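Local coordinates for protein coenzyme A transferase (Yersinia pestis, PDB 3QLI) that probably transfers coenzyme A between carboxylic acids such as acetate and their thioesters, at residues 95-100 with 120-125; 178-183 with 200-205; 222-227 with 243-248. All coordinates share one frame; numbering follows the deposited sequence.

Contact 1 of 3, residues 95-100 with 120-125; sequences KPYSMF and VVNYVP
P96 to M99 and V120 to V124 run in the same sense, their end-to-end directions 30° apart, with two backbone bonds joining strand 94-98 to a chain that is not itself a regular strand. N122 N donates to P96 O at 2.9 Å, nearly head-on to the carbonyl, and V124 N donates to S98 O at 3.1 Å from a more tilted position. Among the side chains, N122 lies alongside Y97 and points the same way: its CB sits over the middle of the Y97 ring, 3.9 Å from the centroid, a CH-pi contact, and the amide is stacked on the ring with the planes only 18° apart. V124 meets the edge of the same ring. Its CG1 is anti to the backbone N (chi1 -180°), which turns CG2 to within 3.7 Å of Y97 CD1, while V124 CB touches M99 CG at 3.9 Å. On the S98 side, V121 CG1 packs against S98 OG, which is hydrogen-bonded to Y74 OH. Y123 OH is hydrogen-bonded to S360 OG, and the side chain lies about 7 Å from that of E350, which binds CoA in a structure of this protein. The amide of N122 makes weak hydrogen bonds to S425 and T427 of the second subunit. Where the direct backbone bonds stop, a water donates to M99 O at 2.6 Å and to V124 O at 2.7 Å. Backbone bonds and this water thus satisfy carbonyls in a mostly apolar, buried seam, and N122 joins it to the dimer interface.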
ATOM      1  N   LYS A  95      16.866  25.468  -0.585  1.00 13.67           N
ATOM      2  CA  LYS A  95      16.310  24.541  -1.567  1.00 16.16           C
ATOM      3  C   LYS A  95      15.112  23.777  -0.995  1.00 18.60           C
ATOM      4  O   LYS A  95      15.254  23.049  -0.015  1.00 18.98           O
ATOM      5  CB  LYS A  95      17.375  23.527  -1.994  1.00 17.55           C
ATOM      6  CG  LYS A  95      18.735  24.114  -2.333  1.00 20.13           C
ATOM      7  CD  LYS A  95      18.633  25.168  -3.417  1.00 23.83           C
ATOM      8  CE  LYS A  95      20.008  25.577  -3.922  1.00 30.59           C
ATOM      9  NZ  LYS A  95      20.757  24.412  -4.483  1.00 37.15           N
ATOM     10  N   PRO A  96      13.928  23.945  -1.601  1.00 19.23           N
ATOM     11  CA  PRO A  96      12.757  23.210  -1.110  1.00 17.87           C
ATOM     12  C   PRO A  96      12.845  21.749  -1.500  1.00 17.95           C
ATOM     13  O   PRO A  96      12.821  21.415  -2.689  1.00 17.44           O
ATOM     14  CB  PRO A  96      11.587  23.879  -1.837  1.00 17.32           C
ATOM     15  CG  PRO A  96      12.127  25.231  -2.260  1.00 18.12           C
ATOM     16  CD  PRO A  96      13.559  24.968  -2.595  1.00 18.76           C
ATOM     17  N   TYR A  97      12.986  20.890  -0.495  1.00 16.68           N
ATOM     18  CA  TYR A  97      12.911  19.447  -0.685  1.00 14.57           C
ATOM     19  C   TYR A  97      11.563  19.058  -0.115  1.00 16.43           C
ATOM     20  O   TYR A  97      11.458  18.477   0.957  1.00 15.70           O
ATOM     21  CB  TYR A  97      14.095  18.740   0.003  1.00 15.02           C
ATOM     22  CG  TYR A  97      15.305  18.707  -0.915  1.00 17.63           C
ATOM     23  CD1 TYR A  97      15.784  17.505  -1.433  1.00 16.61           C
ATOM     24  CD2 TYR A  97      15.919  19.890  -1.325  1.00 16.19           C
ATOM     25  CE1 TYR A  97      16.866  17.478  -2.304  1.00 19.38           C
ATOM     26  CE2 TYR A  97      17.003  19.873  -2.214  1.00 16.82           C
ATOM     27  CZ  TYR A  97      17.467  18.665  -2.692  1.00 19.52           C
ATOM     28  OH  TYR A  97      18.537  18.625  -3.562  1.00 19.65           O
ATOM     29  N   SER A  98      10.529  19.444  -0.851  1.00 16.02           N
ATOM     30  CA  SER A  98       9.157  19.348  -0.388  1.00 15.90           C
ATOM     31  C   SER A  98       8.729  17.900  -0.419  1.00 15.99           C
ATOM     32  O   SER A  98       8.982  17.186  -1.390  1.00 14.42           O
ATOM     33  CB  SER A  98       8.255  20.165  -1.311  1.00 18.30           C
ATOM     34  OG  SER A  98       8.896  21.367  -1.702  1.00 19.36           O
ATOM     35  N   MET A  99       8.060  17.469   0.638  1.00 18.00           N
ATOM     36  CA  MET A  99       7.593  16.093   0.713  1.00 16.89           C
ATOM     37  C   MET A  99       6.086  15.971   0.470  1.00 17.27           C
ATOM     38  O   MET A  99       5.568  14.868   0.313  1.00 16.85           O
ATOM     39  CB  MET A  99       8.057  15.473   2.027  1.00 16.22           C
ATOM     40  CG  MET A  99       9.595  15.487   2.088  1.00 15.74           C
ATOM     41  SD  MET A  99      10.358  14.911   3.604  1.00 21.00           S
ATOM     42  CE  MET A  99      10.206  13.131   3.423  1.00 20.33           C
ATOM     43  N   PHE A 100       5.403  17.119   0.444  1.00 18.93           N
ATOM     44  CA  PHE A 100       4.043  17.259  -0.088  1.00 17.96           C
ATOM     45  C   PHE A 100       4.130  18.401  -1.084  1.00 20.65           C
ATOM     46  O   PHE A 100       4.828  19.385  -0.827  1.00 22.55           O
ATOM     47  CB  PHE A 100       3.053  17.749   0.976  1.00 20.88           C
ATOM     48  CG  PHE A 100       2.511  16.687   1.889  1.00 21.72           C
ATOM     49  CD1 PHE A 100       2.666  15.342   1.611  1.00 23.19           C
ATOM     50  CD2 PHE A 100       1.810  17.061   3.039  1.00 19.05           C
ATOM     51  CE1 PHE A 100       2.143  14.380   2.480  1.00 20.55           C
ATOM     52  CE2 PHE A 100       1.285  16.113   3.903  1.00 22.08           C
ATOM     53  CZ  PHE A 100       1.457  14.767   3.620  1.00 21.68           C
ATOM     54  N   VAL A 120      12.772  24.116  -9.516  1.00 21.95           N
ATOM     55  CA  VAL A 120      12.946  24.947  -8.327  1.00 22.73           C
ATOM     56  C   VAL A 120      12.374  24.290  -7.066  1.00 22.09           C
ATOM     57  O   VAL A 120      12.628  24.748  -5.953  1.00 23.11           O
ATOM     58  CB  VAL A 120      12.329  26.344  -8.530  1.00 22.99           C
ATOM     59  CG1 VAL A 120      13.073  27.077  -9.644  1.00 26.87           C
ATOM     60  CG2 VAL A 120      10.853  26.225  -8.876  1.00 23.06           C
ATOM     61  N   VAL A 121      11.609  23.221  -7.256  1.00 18.83           N
ATOM     62  CA  VAL A 121      11.147  22.386  -6.157  1.00 21.41           C
ATOM     63  C   VAL A 121      11.670  20.975  -6.376  1.00 20.69           C
ATOM     64  O   VAL A 121      11.569  20.428  -7.472  1.00 24.72           O
ATOM     65  CB  VAL A 121       9.613  22.352  -6.073  1.00 20.22           C
ATOM     66  CG1 VAL A 121       9.136  21.257  -5.103  1.00 16.27           C
ATOM     67  CG2 VAL A 121       9.056  23.740  -5.700  1.00 18.48           C
ATOM     68  N   ASN A 122      12.259  20.393  -5.339  1.00 17.34           N
ATOM     69  CA  ASN A 122      12.778  19.042  -5.456  1.00 18.34           C
ATOM     70  C   ASN A 122      11.970  18.069  -4.620  1.00 19.65           C
ATOM     71  O   ASN A 122      12.300  17.791  -3.468  1.00 18.52           O
ATOM     72  CB  ASN A 122      14.250  18.987  -5.061  1.00 20.85           C
ATOM     73  CG  ASN A 122      15.059  18.108  -5.992  1.00 30.24           C
ATOM     74  OD1 ASN A 122      14.679  16.964  -6.283  1.00 30.02           O
ATOM     75  ND2 ASN A 122      16.156  18.649  -6.500  1.00 34.16           N
ATOM     76  N   TYR A 123      10.894  17.568  -5.205  1.00 17.56           N
ATOM     77  CA  TYR A 123      10.034  16.608  -4.530  1.00 18.08           C
ATOM     78  C   TYR A 123      10.817  15.387  -4.050  1.00 16.22           C
ATOM     79  O   TYR A 123      11.585  14.799  -4.807  1.00 17.50           O
ATOM     80  CB  TYR A 123       8.912  16.172  -5.476  1.00 18.69           C
ATOM     81  CG  TYR A 123       7.993  15.099  -4.922  1.00 16.90           C
ATOM     82  CD1 TYR A 123       7.169  15.351  -3.829  1.00 18.65           C
ATOM     83  CD2 TYR A 123       7.935  13.849  -5.509  1.00 18.88           C
ATOM     84  CE1 TYR A 123       6.323  14.367  -3.322  1.00 16.68           C
ATOM     85  CE2 TYR A 123       7.091  12.856  -5.017  1.00 16.11           C
ATOM     86  CZ  TYR A 123       6.289  13.124  -3.930  1.00 21.05           C
ATOM     87  OH  TYR A 123       5.453  12.141  -3.454  1.00 22.21           O
ATOM     88  N   VAL A 124      10.603  15.012  -2.789  1.00 16.25           N
ATOM     89  CA  VAL A 124      11.207  13.815  -2.206  1.00 13.55           C
ATOM     90  C   VAL A 124      10.094  12.794  -2.007  1.00 18.24           C
ATOM     91  O   VAL A 124       9.251  12.958  -1.125  1.00 16.81           O
ATOM     92  CB  VAL A 124      11.848  14.127  -0.838  1.00 17.81           C
ATOM     93  CG1 VAL A 124      12.489  12.869  -0.232  1.00 17.42           C
ATOM     94  CG2 VAL A 124      12.870  15.263  -0.972  1.00 17.31           C
ATOM     95  N   PRO A 125      10.059  11.749  -2.847  1.00 17.53           N
ATOM     96  CA  PRO A 125       8.939  10.809  -2.707  1.00 17.13           C
ATOM     97  C   PRO A 125       9.019  10.055  -1.380  1.00 18.33           C
ATOM     98  O   PRO A 125      10.107   9.639  -0.969  1.00 17.64           O
ATOM     99  CB  PRO A 125       9.136   9.843  -3.887  1.00 17.77           C
ATOM    100  CG  PRO A 125      10.027  10.610  -4.877  1.00 18.30           C
ATOM    101  CD  PRO A 125      10.935  11.420  -3.990  1.00 16.74           C
TER
HETATM  102  O   HOH W   1       6.866  12.593   0.081  1.00 18.05           O

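Contact 2 of 3, residues 178-183 with 200-205; sequences VEVNRY and DAIVEN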
ATOM      1  N   VAL A 178      13.332  26.186  19.291  1.00 13.75           N
ATOM      2  CA  VAL A 178      11.892  26.401  19.449  1.00 12.88           C
ATOM      3  C   VAL A 178      11.502  27.874  19.394  1.00 15.44           C
ATOM      4  O   VAL A 178      12.275  28.760  19.762  1.00 15.70           O
ATOM      5  CB  VAL A 178      11.351  25.796  20.758  1.00 14.35           C
ATOM      6  CG1 VAL A 178      11.722  24.322  20.855  1.00 14.65           C
ATOM      7  CG2 VAL A 178      11.876  26.569  21.950  1.00 13.06           C
ATOM      8  N   GLU A 179      10.287  28.113  18.925  1.00 13.87           N
ATOM      9  CA  GLU A 179       9.690  29.432  18.952  1.00 14.57           C
ATOM     10  C   GLU A 179       8.471  29.356  19.864  1.00 15.75           C
ATOM     11  O   GLU A 179       7.444  28.767  19.510  1.00 13.95           O
ATOM     12  CB  GLU A 179       9.296  29.853  17.538  1.00 13.64           C
ATOM     13  CG  GLU A 179       8.584  31.205  17.451  1.00 17.11           C
ATOM     14  CD  GLU A 179       8.662  31.791  16.050  1.00 17.54           C
ATOM     15  OE1 GLU A 179       9.679  31.534  15.363  1.00 16.00           O
ATOM     16  OE2 GLU A 179       7.720  32.507  15.632  1.00 16.39           O
ATOM     17  N   VAL A 180       8.618  29.923  21.057  1.00 14.31           N
ATOM     18  CA  VAL A 180       7.569  29.939  22.059  1.00 14.78           C
ATOM     19  C   VAL A 180       6.467  30.904  21.626  1.00 19.72           C
ATOM     20  O   VAL A 180       6.735  32.038  21.205  1.00 18.76           O
ATOM     21  CB  VAL A 180       8.138  30.357  23.444  1.00 17.81           C
ATOM     22  CG1 VAL A 180       7.005  30.731  24.427  1.00 16.89           C
ATOM     23  CG2 VAL A 180       9.027  29.256  24.013  1.00 18.42           C
ATOM     24  N   ASN A 181       5.228  30.447  21.722  1.00 15.05           N
ATOM     25  CA  ASN A 181       4.081  31.248  21.310  1.00 16.55           C
ATOM     26  C   ASN A 181       2.921  30.939  22.233  1.00 20.45           C
ATOM     27  O   ASN A 181       2.452  29.804  22.271  1.00 16.84           O
ATOM     28  CB  ASN A 181       3.713  30.902  19.864  1.00 17.17           C
ATOM     29  CG  ASN A 181       2.589  31.750  19.326  1.00 18.00           C
ATOM     30  OD1 ASN A 181       2.008  32.560  20.046  1.00 20.43           O
ATOM     31  ND2 ASN A 181       2.282  31.584  18.050  1.00 15.86           N
ATOM     32  N   ARG A 182       2.448  31.933  22.982  1.00 21.98           N
ATOM     33  CA  ARG A 182       1.375  31.674  23.944  1.00 20.42           C
ATOM     34  C   ARG A 182       0.081  31.287  23.234  1.00 22.80           C
ATOM     35  O   ARG A 182      -0.840  30.748  23.853  1.00 21.34           O
ATOM     36  CB  ARG A 182       1.158  32.868  24.885  1.00 26.26           C
ATOM     37  CG  ARG A 182       0.686  34.119  24.186  1.00 30.57           C
ATOM     38  CD  ARG A 182       0.287  35.221  25.176  1.00 35.95           C
ATOM     39  NE  ARG A 182      -0.567  36.204  24.513  1.00 42.24           N
ATOM     40  CZ  ARG A 182      -0.132  37.349  23.990  1.00 45.15           C
ATOM     41  NH1 ARG A 182       1.152  37.678  24.074  1.00 40.97           N
ATOM     42  NH2 ARG A 182      -0.989  38.172  23.394  1.00 45.84           N
ATOM     43  N   TYR A 183       0.011  31.544  21.930  1.00 20.72           N
ATOM     44  CA  TYR A 183      -1.155  31.113  21.151  1.00 17.36           C
ATOM     45  C   TYR A 183      -1.114  29.626  20.787  1.00 16.45           C
ATOM     46  O   TYR A 183      -2.109  29.072  20.321  1.00 14.28           O
ATOM     47  CB  TYR A 183      -1.322  31.951  19.885  1.00 22.03           C
ATOM     48  CG  TYR A 183      -1.739  33.374  20.156  1.00 24.92           C
ATOM     49  CD1 TYR A 183      -3.080  33.735  20.165  1.00 31.15           C
ATOM     50  CD2 TYR A 183      -0.793  34.359  20.409  1.00 26.76           C
ATOM     51  CE1 TYR A 183      -3.471  35.040  20.415  1.00 33.59           C
ATOM     52  CE2 TYR A 183      -1.176  35.669  20.665  1.00 29.68           C
ATOM     53  CZ  TYR A 183      -2.513  36.002  20.663  1.00 33.26           C
ATOM     54  OH  TYR A 183      -2.895  37.302  20.918  1.00 40.61           O
ATOM     55  N   ASP A 200      17.877  23.419  22.195  1.00 16.31           N
ATOM     56  CA  ASP A 200      19.180  24.050  22.059  1.00 16.80           C
ATOM     57  C   ASP A 200      19.097  25.562  22.107  1.00 17.64           C
ATOM     58  O   ASP A 200      20.028  26.231  22.573  1.00 20.40           O
ATOM     59  CB  ASP A 200      19.880  23.578  20.789  1.00 18.41           C
ATOM     60  CG  ASP A 200      20.264  22.122  20.864  1.00 19.02           C
ATOM     61  OD1 ASP A 200      21.266  21.798  21.537  1.00 16.50           O
ATOM     62  OD2 ASP A 200      19.549  21.300  20.259  1.00 16.57           O
ATOM     63  N   ALA A 201      17.990  26.107  21.626  1.00 14.91           N
ATOM     64  CA  ALA A 201      17.806  27.552  21.648  1.00 19.23           C
ATOM     65  C   ALA A 201      16.335  27.904  21.609  1.00 17.44           C
ATOM     66  O   ALA A 201      15.518  27.147  21.068  1.00 16.26           O
ATOM     67  CB  ALA A 201      18.545  28.209  20.483  1.00 18.87           C
ATOM     68  N   ILE A 202      16.011  29.066  22.171  1.00 16.17           N
ATOM     69  CA  ILE A 202      14.633  29.520  22.319  1.00 17.13           C
ATOM     70  C   ILE A 202      14.456  30.956  21.836  1.00 18.67           C
ATOM     71  O   ILE A 202      15.258  31.832  22.177  1.00 21.46           O
ATOM     72  CB  ILE A 202      14.230  29.504  23.804  1.00 16.61           C
ATOM     73  CG1 ILE A 202      14.457  28.109  24.399  1.00 17.63           C
ATOM     74  CG2 ILE A 202      12.785  29.999  23.977  1.00 16.69           C
ATOM     75  CD1 ILE A 202      14.528  28.101  25.935  1.00 18.56           C
ATOM     76  N   VAL A 203      13.421  31.196  21.040  1.00 16.72           N
ATOM     77  CA  VAL A 203      12.979  32.566  20.776  1.00 18.95           C
ATOM     78  C   VAL A 203      11.513  32.646  21.162  1.00 20.31           C
ATOM     79  O   VAL A 203      10.857  31.611  21.320  1.00 17.91           O
ATOM     80  CB  VAL A 203      13.167  32.986  19.296  1.00 18.22           C
ATOM     81  CG1 VAL A 203      14.623  32.800  18.871  1.00 17.19           C
ATOM     82  CG2 VAL A 203      12.224  32.195  18.366  1.00 17.16           C
ATOM     83  N   GLU A 204      11.006  33.867  21.329  1.00 20.65           N
ATOM     84  CA  GLU A 204       9.613  34.084  21.727  1.00 15.92           C
ATOM     85  C   GLU A 204       8.936  34.990  20.718  1.00 22.66           C
ATOM     86  O   GLU A 204       9.464  36.053  20.364  1.00 19.37           O
ATOM     87  CB  GLU A 204       9.531  34.726  23.118  1.00 21.49           C
ATOM     88  CG  GLU A 204      10.081  33.847  24.239  1.00 22.44           C
ATOM     89  CD  GLU A 204      10.281  34.586  25.566  1.00 28.50           C
ATOM     90  OE1 GLU A 204      10.485  35.822  25.565  1.00 27.47           O
ATOM     91  OE2 GLU A 204      10.256  33.917  26.619  1.00 23.34           O
ATOM     92  N   ASN A 205       7.769  34.563  20.256  1.00 18.64           N
ATOM     93  CA  ASN A 205       6.996  35.307  19.270  1.00 18.89           C
ATOM     94  C   ASN A 205       5.526  34.963  19.418  1.00 21.62           C
ATOM     95  O   ASN A 205       5.066  33.934  18.902  1.00 20.71           O
ATOM     96  CB  ASN A 205       7.455  34.989  17.842  1.00 17.95           C
ATOM     97  CG  ASN A 205       6.805  35.896  16.810  1.00 24.20           C
ATOM     98  OD1 ASN A 205       6.756  37.111  16.994  1.00 27.19           O
ATOM     99  ND2 ASN A 205       6.291  35.314  15.730  1.00 20.41           N
TER
HETATM  100  O   HOH W   2       5.270  32.310  16.796  1.00 18.87           O
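E179 and N205 lie side by side and point the same way, with carboxylate and amide planes 72° apart. N205 ND2 reaches E179 OE2 on its anti side at 3.2 Å, from 32° out of the carboxylate plane. With chi1 at 177° and the rest of the chain extended, the E179 carboxylate is carried past V203 to N205. A water donates to E179 OE2 and to N205 O, both at 2.7 Å, tying the same two residues a second time. V203 shares this face; its side chain crosses that of E179, with V203 CG2 3.8 Å from E179 CB. On the other face V178 and I202 lie side by side, pointing the same way, and V180 CG2 meets I202 CG2 at 3.8 Å. Between the faces the parallel strands are joined by V178 N to A201 O, V203 N to V178 O and V180 N to V203 O; an almost straight N205 N to V180 O bond of 2.9 Å continues the pairing one residue beyond strand 201-204. That strand borders the six-stranded parallel sheet within this chain, and strand 143-148 flanks 175-180 on its other side. Helix 18-25 packs Y22 against V180 and I202; at the start of helix 52-63, A53 N and L54 N donate to the E179 carboxylate.

Contact 3 of 3, residues 222-227 with 243-248; sequences TSISHI and GALPNL
I224 and L245 meet between helices 220-230 and 244-252, an alpha-beta-alpha unit linked through strand 237-240 of the second, mixed sheet of this alpha/beta fold. The short helical segments have their axes 9.3 Å apart at closest and cross at -50°.

Apolar packing carries the contact, with no hydrogen bond from one segment to the other. The side chains of I224 and L245 cross at about a right angle, and I224 CG2 sits at the fork of the leucine, 3.7 Å from L245 CD1 and 3.8 Å from L245 CD2. A chi1 of 179° swings the branch of L245 across to helix 220-230. S225 CB lies 3.9 Å from L248 CB; with so small a side chain here, the backbones come near, the CA atoms of S225 and L248 being 6.0 Å apart. I224 also rests on V413 of strand 411-414, and Y221 packs on A244, L245 and L248 from the first helix.

Toward the ligand site, G243 takes the N-cap position of the second helix, and A244 next to it contacts CoA in a structure of this protein.

The side chains of S225 and H226 turn polar atoms back on their own helix. S225 OG is hydrogen-bonded to Y221 O, a turn back along the chain. The ring of H226 reaches the carbonyl four residues earlier through ND1, which donates in the ring plane to T222 O at 2.9 Å, while the backbone bond from H226 N to T222 O is weak at 3.3 Å.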
ATOM      1  N   THR A 222     -24.552  18.581   0.333  1.00 22.11           N
ATOM      2  CA  THR A 222     -25.712  18.231   1.139  1.00 22.98           C
ATOM      3  C   THR A 222     -26.025  16.756   0.957  1.00 19.62           C
ATOM      4  O   THR A 222     -26.118  16.016   1.932  1.00 19.42           O
ATOM      5  CB  THR A 222     -26.941  19.094   0.819  1.00 22.72           C
ATOM      6  OG1 THR A 222     -26.653  20.455   1.162  1.00 28.20           O
ATOM      7  CG2 THR A 222     -28.148  18.620   1.624  1.00 26.67           C
ATOM      8  N   SER A 223     -26.171  16.326  -0.292  1.00 18.69           N
ATOM      9  CA  SER A 223     -26.485  14.924  -0.556  1.00 16.99           C
ATOM     10  C   SER A 223     -25.327  14.031  -0.126  1.00 17.06           C
ATOM     11  O   SER A 223     -25.523  12.981   0.471  1.00 16.54           O
ATOM     12  CB  SER A 223     -26.747  14.696  -2.041  1.00 19.98           C
ATOM     13  OG  SER A 223     -26.697  13.306  -2.329  1.00 22.44           O
ATOM     14  N   ILE A 224     -24.113  14.445  -0.465  1.00 17.92           N
ATOM     15  CA  ILE A 224     -22.939  13.670  -0.091  1.00 15.87           C
ATOM     16  C   ILE A 224     -22.826  13.482   1.427  1.00 16.89           C
ATOM     17  O   ILE A 224     -22.560  12.383   1.897  1.00 16.15           O
ATOM     18  CB  ILE A 224     -21.666  14.282  -0.675  1.00 17.35           C
ATOM     19  CG1 ILE A 224     -21.721  14.196  -2.208  1.00 14.31           C
ATOM     20  CG2 ILE A 224     -20.417  13.569  -0.089  1.00 18.34           C
ATOM     21  CD1 ILE A 224     -20.536  14.870  -2.926  1.00 18.15           C
ATOM     22  N   SER A 225     -23.024  14.544   2.204  1.00 16.80           N
ATOM     23  CA  SER A 225     -22.875  14.408   3.649  1.00 17.19           C
ATOM     24  C   SER A 225     -23.903  13.439   4.227  1.00 16.78           C
ATOM     25  O   SER A 225     -23.624  12.749   5.201  1.00 17.26           O
ATOM     26  CB  SER A 225     -22.941  15.769   4.358  1.00 18.30           C
ATOM     27  OG  SER A 225     -24.211  16.369   4.158  1.00 20.08           O
ATOM     28  N   HIS A 226     -25.094  13.372   3.632  1.00 19.40           N
ATOM     29  CA  HIS A 226     -26.098  12.420   4.114  1.00 17.97           C
ATOM     30  C   HIS A 226     -25.827  10.974   3.713  1.00 16.97           C
ATOM     31  O   HIS A 226     -26.067  10.057   4.498  1.00 18.71           O
ATOM     32  CB  HIS A 226     -27.513  12.858   3.737  1.00 19.16           C
ATOM     33  CG  HIS A 226     -28.000  14.004   4.563  1.00 22.84           C
ATOM     34  ND1 HIS A 226     -27.833  15.320   4.184  1.00 25.97           N
ATOM     35  CD2 HIS A 226     -28.583  14.037   5.786  1.00 25.23           C
ATOM     36  CE1 HIS A 226     -28.330  16.114   5.118  1.00 25.01           C
ATOM     37  NE2 HIS A 226     -28.790  15.360   6.102  1.00 28.36           N
ATOM     38  N   ILE A 227     -25.309  10.762   2.510  1.00 14.64           N
ATOM     39  CA  ILE A 227     -24.979   9.398   2.101  1.00 15.25           C
ATOM     40  C   ILE A 227     -23.841   8.875   2.991  1.00 16.49           C
ATOM     41  O   ILE A 227     -23.861   7.744   3.473  1.00 18.03           O
ATOM     42  CB  ILE A 227     -24.550   9.355   0.636  1.00 17.01           C
ATOM     43  CG1 ILE A 227     -25.706   9.796  -0.268  1.00 17.07           C
ATOM     44  CG2 ILE A 227     -24.055   7.956   0.256  1.00 15.20           C
ATOM     45  CD1 ILE A 227     -25.229  10.287  -1.625  1.00 16.60           C
ATOM     46  N   GLY A 243     -12.147  20.718   5.535  1.00 34.99           N
ATOM     47  CA  GLY A 243     -12.971  21.320   4.498  1.00 32.70           C
ATOM     48  C   GLY A 243     -14.443  21.427   4.847  1.00 31.18           C
ATOM     49  O   GLY A 243     -14.877  21.008   5.926  1.00 29.49           O
ATOM     50  N   ALA A 244     -15.219  21.993   3.926  1.00 28.91           N
ATOM     51  CA  ALA A 244     -16.657  22.168   4.138  1.00 29.97           C
ATOM     52  C   ALA A 244     -17.375  20.825   4.230  1.00 27.08           C
ATOM     53  O   ALA A 244     -18.299  20.665   5.031  1.00 29.23           O
ATOM     54  CB  ALA A 244     -17.270  23.034   3.032  1.00 29.68           C
ATOM     55  N   LEU A 245     -16.954  19.856   3.418  1.00 24.14           N
ATOM     56  CA  LEU A 245     -17.640  18.558   3.393  1.00 25.44           C
ATOM     57  C   LEU A 245     -17.547  17.830   4.743  1.00 25.36           C
ATOM     58  O   LEU A 245     -18.566  17.525   5.360  1.00 23.76           O
ATOM     59  CB  LEU A 245     -17.133  17.679   2.242  1.00 25.70           C
ATOM     60  CG  LEU A 245     -17.755  16.280   2.110  1.00 26.76           C
ATOM     61  CD1 LEU A 245     -19.300  16.316   2.190  1.00 22.67           C
ATOM     62  CD2 LEU A 245     -17.276  15.592   0.824  1.00 26.75           C
ATOM     63  N   PRO A 246     -16.322  17.561   5.217  1.00 29.82           N
ATOM     64  CA  PRO A 246     -16.200  16.986   6.566  1.00 25.70           C
ATOM     65  C   PRO A 246     -16.951  17.783   7.643  1.00 26.67           C
ATOM     66  O   PRO A 246     -17.587  17.182   8.504  1.00 25.63           O
ATOM     67  CB  PRO A 246     -14.681  16.996   6.829  1.00 26.44           C
ATOM     68  CG  PRO A 246     -14.053  17.703   5.645  1.00 28.59           C
ATOM     69  CD  PRO A 246     -15.030  17.591   4.512  1.00 29.94           C
ATOM     70  N   ASN A 247     -16.887  19.111   7.604  1.00 25.25           N
ATOM     71  CA  ASN A 247     -17.668  19.903   8.549  1.00 27.42           C
ATOM     72  C   ASN A 247     -19.160  19.574   8.463  1.00 27.70           C
ATOM     73  O   ASN A 247     -19.850  19.490   9.481  1.00 25.17           O
ATOM     74  CB  ASN A 247     -17.438  21.399   8.327  1.00 31.13           C
ATOM     75  CG  ASN A 247     -16.062  21.852   8.792  1.00 38.10           C
ATOM     76  OD1 ASN A 247     -15.255  21.048   9.275  1.00 39.28           O
ATOM     77  ND2 ASN A 247     -15.781  23.142   8.634  1.00 42.12           N
ATOM     78  N   LEU A 248     -19.651  19.386   7.243  1.00 25.13           N
ATOM     79  CA  LEU A 248     -21.066  19.084   7.026  1.00 24.30           C
ATOM     80  C   LEU A 248     -21.400  17.681   7.495  1.00 24.11           C
ATOM     81  O   LEU A 248     -22.471  17.437   8.056  1.00 23.27           O
ATOM     82  CB  LEU A 248     -21.422  19.205   5.543  1.00 26.23           C
ATOM     83  CG  LEU A 248     -22.313  20.368   5.107  1.00 31.07           C
ATOM     84  CD1 LEU A 248     -21.659  21.693   5.438  1.00 36.04           C
ATOM     85  CD2 LEU A 248     -22.611  20.274   3.618  1.00 30.07           C
TER

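From the N terminus the three contacts follow in series, none nested in or crossing another. Contact 1 closes first, bringing the chain back after helix 103-114 to lie against strand 94-98, at one border of the parallel sheet. Contact 2 closes a loop with no helix in it and adds strand 201-204 at the other border, so the two contacts lie at the two outer strands of one sheet within this chain, their centres 26 Å apart. Helix 220-230 is the next helix or strand along the chain, and contact 3 closes over strand 237-240 in the second sheet. It lies on the opposite side of the chain's centre from both, its nearest atoms about 14 Å from contact 1 and about 19 Å from contact 2.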